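Local coordinates for protein benzoylformate decarboxylase (Mycobacterium smegmatis, PDB 4Q9D) that belongs to the thiamine pyrophosphate-dependent enzyme family, whose subunits combine three parallel alpha/beta domains and here carry a bound magnesium ion, at residues L48-A53 with V70-A75; T446-K451 with F496-A501; G83-A88 with M154-L159. All coordinates share one frame; numbering follows the deposited sequence.

Contact 1 of 3, residues L48-A53 with V70-A75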
loop_
_atom_site.group_PDB
_atom_site.type_symbol
_atom_site.label_atom_id
_atom_site.label_comp_id
_atom_site.label_asym_id
_atom_site.label_seq_id
_atom_site.Cartn_x
_atom_site.Cartn_y
_atom_site.Cartn_z
ATOM N N LEU B 48 -22.171 -18.758 -8.668
ATOM C CA LEU B 48 -21.286 -19.251 -9.717
ATOM C C LEU B 48 -20.047 -18.388 -10.002
ATOM O O LEU B 48 -19.142 -18.845 -10.700
ATOM C CB LEU B 48 -22.076 -19.482 -11.016
ATOM C CG LEU B 48 -23.196 -20.541 -10.827
ATOM C CD1 LEU B 48 -24.048 -20.713 -12.080
ATOM C CD2 LEU B 48 -22.607 -21.872 -10.412
ATOM N N GLN B 49 -20.019 -17.148 -9.513
ATOM C CA GLN B 49 -18.845 -16.280 -9.691
ATOM C C GLN B 49 -18.787 -15.314 -8.525
ATOM O O GLN B 49 -19.833 -14.926 -7.985
ATOM C CB GLN B 49 -18.886 -15.516 -11.029
ATOM C CG GLN B 49 -17.473 -15.102 -11.588
ATOM C CD GLN B 49 -17.129 -13.609 -11.375
ATOM O OE1 GLN B 49 -17.878 -12.873 -10.722
ATOM N NE2 GLN B 49 -16.001 -13.164 -11.947
ATOM N N GLU B 50 -17.571 -14.924 -8.138
ATOM C CA GLU B 50 -17.354 -14.173 -6.904
ATOM C C GLU B 50 -17.918 -12.756 -6.909
ATOM O O GLU B 50 -18.301 -12.256 -5.848
ATOM C CB GLU B 50 -15.868 -14.155 -6.526
ATOM C CG GLU B 50 -15.361 -15.492 -6.084
ATOM C CD GLU B 50 -14.819 -16.354 -7.239
ATOM O OE1 GLU B 50 -14.971 -15.973 -8.435
ATOM O OE2 GLU B 50 -14.212 -17.412 -6.921
ATOM N N ALA B 51 -17.992 -12.105 -8.075
ATOM C CA ALA B 51 -18.600 -10.764 -8.092
ATOM C C ALA B 51 -20.032 -10.877 -7.570
ATOM O O ALA B 51 -20.524 -10.009 -6.853
ATOM C CB ALA B 51 -18.608 -10.180 -9.508
ATOM N N SER B 52 -20.702 -11.961 -7.962
ATOM C CA SER B 52 -22.070 -12.242 -7.533
ATOM C C SER B 52 -22.137 -12.596 -6.045
ATOM O O SER B 52 -23.016 -12.134 -5.344
ATOM C CB SER B 52 -22.652 -13.406 -8.342
ATOM O OG SER B 52 -23.182 -12.926 -9.560
ATOM N N ALA B 53 -21.213 -13.427 -5.569
ATOM C CA ALA B 53 -21.212 -13.796 -4.162
ATOM C C ALA B 53 -21.162 -12.558 -3.263
ATOM O O ALA B 53 -21.904 -12.437 -2.299
ATOM C CB ALA B 53 -20.013 -14.716 -3.861
ATOM N N VAL B 70 -18.596 -13.466 3.789
ATOM C CA VAL B 70 -18.322 -13.889 2.439
ATOM C C VAL B 70 -17.053 -14.741 2.482
ATOM O O VAL B 70 -16.150 -14.462 3.286
ATOM C CB VAL B 70 -18.137 -12.654 1.561
ATOM C CG1 VAL B 70 -17.835 -13.055 0.139
ATOM C CG2 VAL B 70 -19.427 -11.787 1.616
ATOM N N ASN B 71 -16.983 -15.790 1.660
ATOM C CA ASN B 71 -15.776 -16.627 1.639
ATOM C C ASN B 71 -15.311 -16.842 0.226
ATOM O O ASN B 71 -16.069 -17.346 -0.592
ATOM C CB ASN B 71 -16.023 -17.970 2.374
ATOM C CG ASN B 71 -14.763 -18.837 2.464
ATOM O OD1 ASN B 71 -14.765 -19.972 1.992
ATOM N ND2 ASN B 71 -13.684 -18.300 3.071
ATOM N N LEU B 72 -14.067 -16.446 -0.055
ATOM C CA LEU B 72 -13.570 -16.367 -1.431
ATOM C C LEU B 72 -12.291 -17.190 -1.585
ATOM O O LEU B 72 -11.552 -17.402 -0.622
ATOM C CB LEU B 72 -13.263 -14.885 -1.804
ATOM C CG LEU B 72 -14.406 -13.881 -1.602
ATOM C CD1 LEU B 72 -14.018 -12.427 -1.993
ATOM C CD2 LEU B 72 -15.596 -14.305 -2.406
ATOM N N HIS B 73 -12.024 -17.628 -2.805
ATOM C CA HIS B 73 -10.895 -18.491 -3.104
ATOM C C HIS B 73 -9.546 -17.738 -3.333
ATOM O O HIS B 73 -9.232 -17.322 -4.465
ATOM C CB HIS B 73 -11.225 -19.280 -4.381
ATOM C CG HIS B 73 -10.175 -20.273 -4.755
ATOM N ND1 HIS B 73 -9.582 -21.110 -3.824
ATOM C CD2 HIS B 73 -9.609 -20.575 -5.951
ATOM C CE1 HIS B 73 -8.698 -21.883 -4.431
ATOM N NE2 HIS B 73 -8.702 -21.592 -5.726
ATOM N N THR B 74 -8.752 -17.624 -2.274
ATOM C CA THR B 74 -7.409 -17.013 -2.309
ATOM C C THR B 74 -7.344 -15.745 -3.191
ATOM O O THR B 74 -8.289 -14.932 -3.178
ATOM C CB THR B 74 -6.297 -18.091 -2.643
ATOM O OG1 THR B 74 -4.999 -17.484 -2.623
ATOM C CG2 THR B 74 -6.532 -18.770 -4.006
ATOM N N ALA B 75 -6.258 -15.544 -3.936
ATOM C CA ALA B 75 -6.102 -14.264 -4.659
ATOM C C ALA B 75 -7.083 -14.144 -5.829
ATOM O O ALA B 75 -7.574 -13.047 -6.143
ATOM C CB ALA B 75 -4.671 -14.092 -5.174
HETATM O O HOH W 1 -14.030 -17.746 -4.434
#
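The carboxylate of E50 is gripped at both oxygens and reaches the end of strand 68-72 through a water. That water donates to E50 OE2 at 2.5 Å and accepts from the backbone N of H73 at 2.6 Å, joining the first turn of helix 50-64 to the point where the strand runs out. E50 OE1 is held separately by N80 ND2. Below this polar end the stem of E50 is apolar in its dealings: CG rests 3.9 Å from L72 CD2, and the two side chains run alongside one another in opposite senses. The glutamate chain bends at chi2 (90°), which carries the carboxylate off the leucine methyl and on toward the water. A53 CB points at L72 CD2 from 4.7 Å. Q49 caps the helix: its OE1 accepts from A51 N at 2.8 Å, with the donor 46° above the carbonyl plane, so the bond does not follow a lone pair. On the other segment, H73 ND1 is bonded to E31, and the methyl of T74 lies over the centre of the imidazole ring. Y439 of the second subunit packs on Q49 and E50. No hydrogen bond joins the two segments directly; apolar contact of E50 CG with L72 CD2 fills the gap between them, while a water and N80 fix how the buried carboxylate is turned.

Contact 2 of 3, residues T446-K451 with F496-A501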
loop_
_atom_site.group_PDB
_atom_site.type_symbol
_atom_site.label_atom_id
_atom_site.label_comp_id
_atom_site.label_asym_id
_atom_site.label_seq_id
_atom_site.Cartn_x
_atom_site.Cartn_y
_atom_site.Cartn_z
ATOM N N THR B 446 -28.613 -18.864 -8.708
ATOM C CA THR B 446 -28.836 -18.918 -7.264
ATOM C C THR B 446 -30.294 -18.579 -6.926
ATOM O O THR B 446 -30.884 -19.187 -6.032
ATOM C CB THR B 446 -27.874 -17.950 -6.526
ATOM O OG1 THR B 446 -26.528 -18.277 -6.861
ATOM C CG2 THR B 446 -28.042 -18.035 -4.999
ATOM N N ALA B 447 -30.878 -17.612 -7.638
ATOM C CA ALA B 447 -32.299 -17.287 -7.432
ATOM C C ALA B 447 -33.172 -18.534 -7.716
ATOM O O ALA B 447 -34.086 -18.858 -6.960
ATOM C CB ALA B 447 -32.727 -16.099 -8.355
ATOM N N ALA B 448 -32.874 -19.237 -8.804
ATOM C CA ALA B 448 -33.672 -20.408 -9.158
ATOM C C ALA B 448 -33.435 -21.530 -8.162
ATOM O O ALA B 448 -34.392 -22.142 -7.698
ATOM C CB ALA B 448 -33.383 -20.867 -10.567
ATOM N N GLN B 449 -32.172 -21.765 -7.790
ATOM C CA GLN B 449 -31.842 -22.784 -6.785
ATOM C C GLN B 449 -32.563 -22.579 -5.453
ATOM O O GLN B 449 -32.907 -23.549 -4.789
ATOM C CB GLN B 449 -30.312 -22.843 -6.552
ATOM C CG GLN B 449 -29.551 -23.420 -7.752
ATOM C CD GLN B 449 -29.970 -24.872 -8.021
ATOM O OE1 GLN B 449 -29.791 -25.725 -7.174
ATOM N NE2 GLN B 449 -30.529 -25.136 -9.191
ATOM N N HIS B 450 -32.753 -21.326 -5.034
ATOM C CA HIS B 450 -33.424 -21.063 -3.758
ATOM C C HIS B 450 -34.883 -20.645 -3.923
ATOM O O HIS B 450 -35.517 -20.235 -2.946
ATOM C CB HIS B 450 -32.662 -20.021 -2.932
ATOM C CG HIS B 450 -31.299 -20.474 -2.532
ATOM N ND1 HIS B 450 -31.013 -20.920 -1.264
ATOM C CD2 HIS B 450 -30.158 -20.602 -3.249
ATOM C CE1 HIS B 450 -29.746 -21.298 -1.209
ATOM N NE2 HIS B 450 -29.207 -21.119 -2.400
ATOM N N LYS B 451 -35.398 -20.759 -5.151
ATOM C CA LYS B 451 -36.795 -20.448 -5.457
ATOM C C LYS B 451 -37.203 -19.092 -4.887
ATOM O O LYS B 451 -38.175 -18.989 -4.154
ATOM C CB LYS B 451 -37.710 -21.537 -4.899
ATOM C CG LYS B 451 -37.544 -22.904 -5.581
ATOM C CD LYS B 451 -38.389 -23.940 -4.830
ATOM C CE LYS B 451 -38.308 -25.309 -5.472
ATOM N NZ LYS B 451 -36.922 -25.832 -5.428
ATOM N N PHE B 496 -30.267 -21.223 -16.944
ATOM C CA PHE B 496 -29.930 -21.102 -15.517
ATOM C C PHE B 496 -31.066 -21.507 -14.574
ATOM O O PHE B 496 -30.939 -21.356 -13.353
ATOM C CB PHE B 496 -29.472 -19.670 -15.181
ATOM C CG PHE B 496 -28.062 -19.364 -15.645
ATOM C CD1 PHE B 496 -26.977 -20.083 -15.139
ATOM C CD2 PHE B 496 -27.820 -18.356 -16.564
ATOM C CE1 PHE B 496 -25.671 -19.803 -15.555
ATOM C CE2 PHE B 496 -26.513 -18.061 -16.983
ATOM C CZ PHE B 496 -25.443 -18.785 -16.487
ATOM N N GLY B 497 -32.167 -22.008 -15.132
ATOM C CA GLY B 497 -33.256 -22.536 -14.320
ATOM C C GLY B 497 -34.399 -21.584 -13.988
ATOM O O GLY B 497 -35.302 -21.941 -13.227
ATOM N N CYS B 498 -34.375 -20.374 -14.538
ATOM C CA CYS B 498 -35.432 -19.415 -14.224
ATOM C C CYS B 498 -36.601 -19.582 -15.183
ATOM O O CYS B 498 -36.382 -19.920 -16.347
ATOM C CB CYS B 498 -34.904 -17.988 -14.362
ATOM S SG CYS B 498 -33.785 -17.549 -13.016
ATOM N N ARG B 499 -37.819 -19.332 -14.700
ATOM C CA ARG B 499 -38.966 -19.121 -15.589
ATOM C C ARG B 499 -38.646 -17.915 -16.458
ATOM O O ARG B 499 -37.914 -17.009 -16.039
ATOM C CB ARG B 499 -40.222 -18.770 -14.805
ATOM C CG ARG B 499 -40.834 -19.847 -13.939
ATOM C CD ARG B 499 -42.130 -19.265 -13.336
ATOM N NE ARG B 499 -43.174 -19.213 -14.373
ATOM C CZ ARG B 499 -43.721 -18.119 -14.929
ATOM N NH1 ARG B 499 -43.408 -16.861 -14.551
ATOM N NH2 ARG B 499 -44.634 -18.302 -15.876
ATOM N N THR B 500 -39.222 -17.857 -17.646
ATOM C CA THR B 500 -38.899 -16.753 -18.532
ATOM C C THR B 500 -39.960 -16.536 -19.618
ATOM O O THR B 500 -40.670 -17.446 -19.974
ATOM C CB THR B 500 -37.503 -16.970 -19.177
ATOM O OG1 THR B 500 -37.094 -15.762 -19.823
ATOM C CG2 THR B 500 -37.557 -18.073 -20.195
ATOM N N ALA B 501 -40.072 -15.304 -20.105
ATOM C CA ALA B 501 -40.820 -15.026 -21.326
ATOM C C ALA B 501 -40.229 -13.805 -22.017
ATOM O O ALA B 501 -39.589 -12.950 -21.390
ATOM C CB ALA B 501 -42.327 -14.837 -21.052
HETATM O O HOH W 2 -31.152 -23.832 -11.750
#
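A448 presses its methyl group into the loop at G497 and C498, and these three residues bury most of the surface in this contact. A448 CB points at the loop and meets its backbone before any side chain: G497 O is 3.5 Å away and F496 O 3.7 Å. These are van der Waals contacts, and no direct hydrogen bond crosses between the segments. G497 has no side chain to hold the helix off, and the CA atoms of A448 and C498 come within 5.5 Å of each other. Beside this, C498 SG touches A448 CB at 4.1 Å. Its chi1 of -73° sets the sulfur anti to the carbonyl carbon and turns it back alongside the helix, where I444 and P522 also pack on the cysteine. One polar link flanks the apolar patch: a water accepts from Q449 NE2 at 2.9 Å and donates to F496 O at 3.0 Å, so that the carbonyl next to the methyl is hydrated and tied to the other segment. The F496 ring leads away from the contact to lie on I444 and W445, with Q438 of the second subunit against it, while Q449 meets P485 of that subunit. Both backbones are finishing helices here. G497, with phi 94°, closes helix 489-495 in a Schellman motif, and K451, also at positive phi, is the C-prime residue of another that ends helix 443-449, its N bonded to A448 O at 3.1 Å. Helix 443-449 leads to strand 454-460 and helix 489-495 to strand 499-502, both in one six-stranded parallel sheet, the helix-to-strand succession of the parallel alpha/beta fold of the C-terminal thiamine pyrophosphate-binding domain.

Contact 3 of 3, residues G83-A88 with M154-L159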
loop_
_atom_site.group_PDB
_atom_site.type_symbol
_atom_site.label_atom_id
_atom_site.label_comp_id
_atom_site.label_asym_id
_atom_site.label_seq_id
_atom_site.Cartn_x
_atom_site.Cartn_y
_atom_site.Cartn_z
ATOM N N GLY B 83 -14.707 -5.676 -7.695
ATOM C CA GLY B 83 -15.653 -4.687 -8.216
ATOM C C GLY B 83 -16.855 -4.554 -7.293
ATOM O O GLY B 83 -17.302 -3.456 -6.952
ATOM N N SER B 84 -17.418 -5.681 -6.894
ATOM C CA SER B 84 -18.525 -5.662 -5.929
ATOM C C SER B 84 -18.049 -5.119 -4.581
ATOM O O SER B 84 -18.806 -4.483 -3.851
ATOM C CB SER B 84 -19.093 -7.079 -5.739
ATOM O OG SER B 84 -19.627 -7.572 -6.941
ATOM N N LEU B 85 -16.777 -5.351 -4.249
ATOM C CA LEU B 85 -16.234 -4.807 -3.007
ATOM C C LEU B 85 -16.347 -3.244 -2.971
ATOM O O LEU B 85 -16.769 -2.661 -1.979
ATOM C CB LEU B 85 -14.772 -5.289 -2.797
ATOM C CG LEU B 85 -14.113 -4.693 -1.552
ATOM C CD1 LEU B 85 -14.872 -5.095 -0.259
ATOM C CD2 LEU B 85 -12.604 -5.089 -1.485
ATOM N N VAL B 86 -15.982 -2.579 -4.060
ATOM C CA VAL B 86 -16.107 -1.118 -4.144
ATOM C C VAL B 86 -17.550 -0.696 -3.842
ATOM O O VAL B 86 -17.792 0.183 -3.027
ATOM C CB VAL B 86 -15.725 -0.615 -5.559
ATOM C CG1 VAL B 86 -15.892 0.954 -5.688
ATOM C CG2 VAL B 86 -14.308 -1.023 -5.884
ATOM N N ALA B 87 -18.510 -1.372 -4.474
ATOM C CA ALA B 87 -19.930 -1.089 -4.226
ATOM C C ALA B 87 -20.325 -1.244 -2.748
ATOM O O ALA B 87 -21.020 -0.400 -2.197
ATOM C CB ALA B 87 -20.822 -1.974 -5.124
ATOM N N ALA B 88 -19.893 -2.335 -2.113
ATOM C CA ALA B 88 -20.194 -2.575 -0.704
ATOM C C ALA B 88 -19.542 -1.499 0.167
ATOM O O ALA B 88 -20.112 -1.027 1.151
ATOM C CB ALA B 88 -19.700 -3.995 -0.281
ATOM N N MET B 154 -20.182 1.958 8.997
ATOM C CA MET B 154 -20.005 0.552 8.696
ATOM C C MET B 154 -19.325 0.365 7.354
ATOM O O MET B 154 -19.330 1.260 6.530
ATOM C CB MET B 154 -21.359 -0.169 8.688
ATOM C CG MET B 154 -22.027 -0.203 10.055
ATOM S SD MET B 154 -23.528 -1.169 10.050
ATOM C CE MET B 154 -23.988 -1.089 11.775
ATOM N N GLY B 155 -18.750 -0.813 7.137
ATOM C CA GLY B 155 -18.098 -1.094 5.884
ATOM C C GLY B 155 -17.468 -2.474 5.860
ATOM O O GLY B 155 -17.442 -3.182 6.870
ATOM N N PRO B 156 -16.970 -2.875 4.689
ATOM C CA PRO B 156 -16.451 -4.244 4.571
ATOM C C PRO B 156 -15.032 -4.360 5.122
ATOM O O PRO B 156 -14.255 -3.389 5.124
ATOM C CB PRO B 156 -16.460 -4.492 3.059
ATOM C CG PRO B 156 -16.247 -3.082 2.464
ATOM C CD PRO B 156 -17.017 -2.164 3.393
ATOM N N VAL B 157 -14.686 -5.557 5.585
ATOM C CA VAL B 157 -13.321 -5.806 6.039
ATOM C C VAL B 157 -12.825 -7.110 5.433
ATOM O O VAL B 157 -13.630 -7.921 4.967
ATOM C CB VAL B 157 -13.230 -5.849 7.584
ATOM C CG1 VAL B 157 -13.764 -4.536 8.191
ATOM C CG2 VAL B 157 -14.016 -7.035 8.113
ATOM N N PHE B 158 -11.500 -7.310 5.433
ATOM C CA PHE B 158 -10.907 -8.482 4.802
ATOM C C PHE B 158 -10.021 -9.278 5.785
ATOM O O PHE B 158 -9.150 -8.718 6.479
ATOM C CB PHE B 158 -10.085 -8.067 3.565
ATOM C CG PHE B 158 -9.412 -9.225 2.855
ATOM C CD1 PHE B 158 -10.130 -10.060 2.001
ATOM C CD2 PHE B 158 -8.056 -9.448 3.000
ATOM C CE1 PHE B 158 -9.505 -11.116 1.318
ATOM C CE2 PHE B 158 -7.429 -10.512 2.350
ATOM C CZ PHE B 158 -8.144 -11.349 1.514
ATOM N N LEU B 159 -10.224 -10.587 5.811
ATOM C CA LEU B 159 -9.416 -11.487 6.640
ATOM C C LEU B 159 -8.916 -12.605 5.777
ATOM O O LEU B 159 -9.707 -13.289 5.131
ATOM C CB LEU B 159 -10.283 -12.126 7.719
ATOM C CG LEU B 159 -10.300 -11.586 9.136
ATOM C CD1 LEU B 159 -11.203 -12.511 9.956
ATOM C CD2 LEU B 159 -8.882 -11.601 9.715
#
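Helix 82-90 faces an extended lead-in to strand 157-162, with the CA atoms of A88 and P156 nearest across the gap at 6.7 Å. P156 does nearly all the work on the strand side, its pyrrolidine ring pointing at the helix between L85 and A88, residues three apart and so on one face of it. L85 CD1 sits against the CB-CG edge of the ring, 3.7 Å from P156 CG and just as near to CB. The leucine has CG anti to its own N (chi1 177°), which throws the branch out from the helix flank until one methyl meets the proline; the two side chains cross obliquely. A88 approaches one face of the ring at a slant, whereas the leucine methyl stays close to the ring plane. Its methyl is 4.5 Å from P156 CG, and its carbonyl comes up to the ring carbon next to nitrogen, A88 O lying 4.0 Å from P156 CD. The contact is thus almost purely apolar, without a hydrogen bond or a bridging water between the segments. Inside the helix, A88 N bonds to S84 O at 3.0 Å. P122 packs on L85 and also on F158, widening the apolar layer. A88 additionally touches L54 and D58 of helix 50-64, which lies beside this helix. Past the proline the chain enters the parallel sheet: V157 shares backbone bonds with L95 and I97 of strand 95-101, while F158 bonds to W128 on its other neighbour. V157 points away from helix 82-90 and packs on A145 and V148 of helix 138-150, leaving the strand between helices on its two sides.

Contacts 1 and 3 belong to one parallel sheet and its helices, with centres about 12 Å apart. They meet where A51 O and S84 OG approach to 2.6 Å, a probable hydrogen bond between helices 50-64 and 82-90. Contact 2 lies in the C-terminal domain, its centre about 20 Å from that of contact 1, yet L48 CD1 reaches F496 CE1 at 3.9 Å and joins the two domains by packing. Contacts 2 and 3 do not touch; their nearest atoms are about 13 Å apart. The magnesium ion is held by D434, N461 and E463, in the same C-terminal domain as contact 2. All three contacts touch the second subunit.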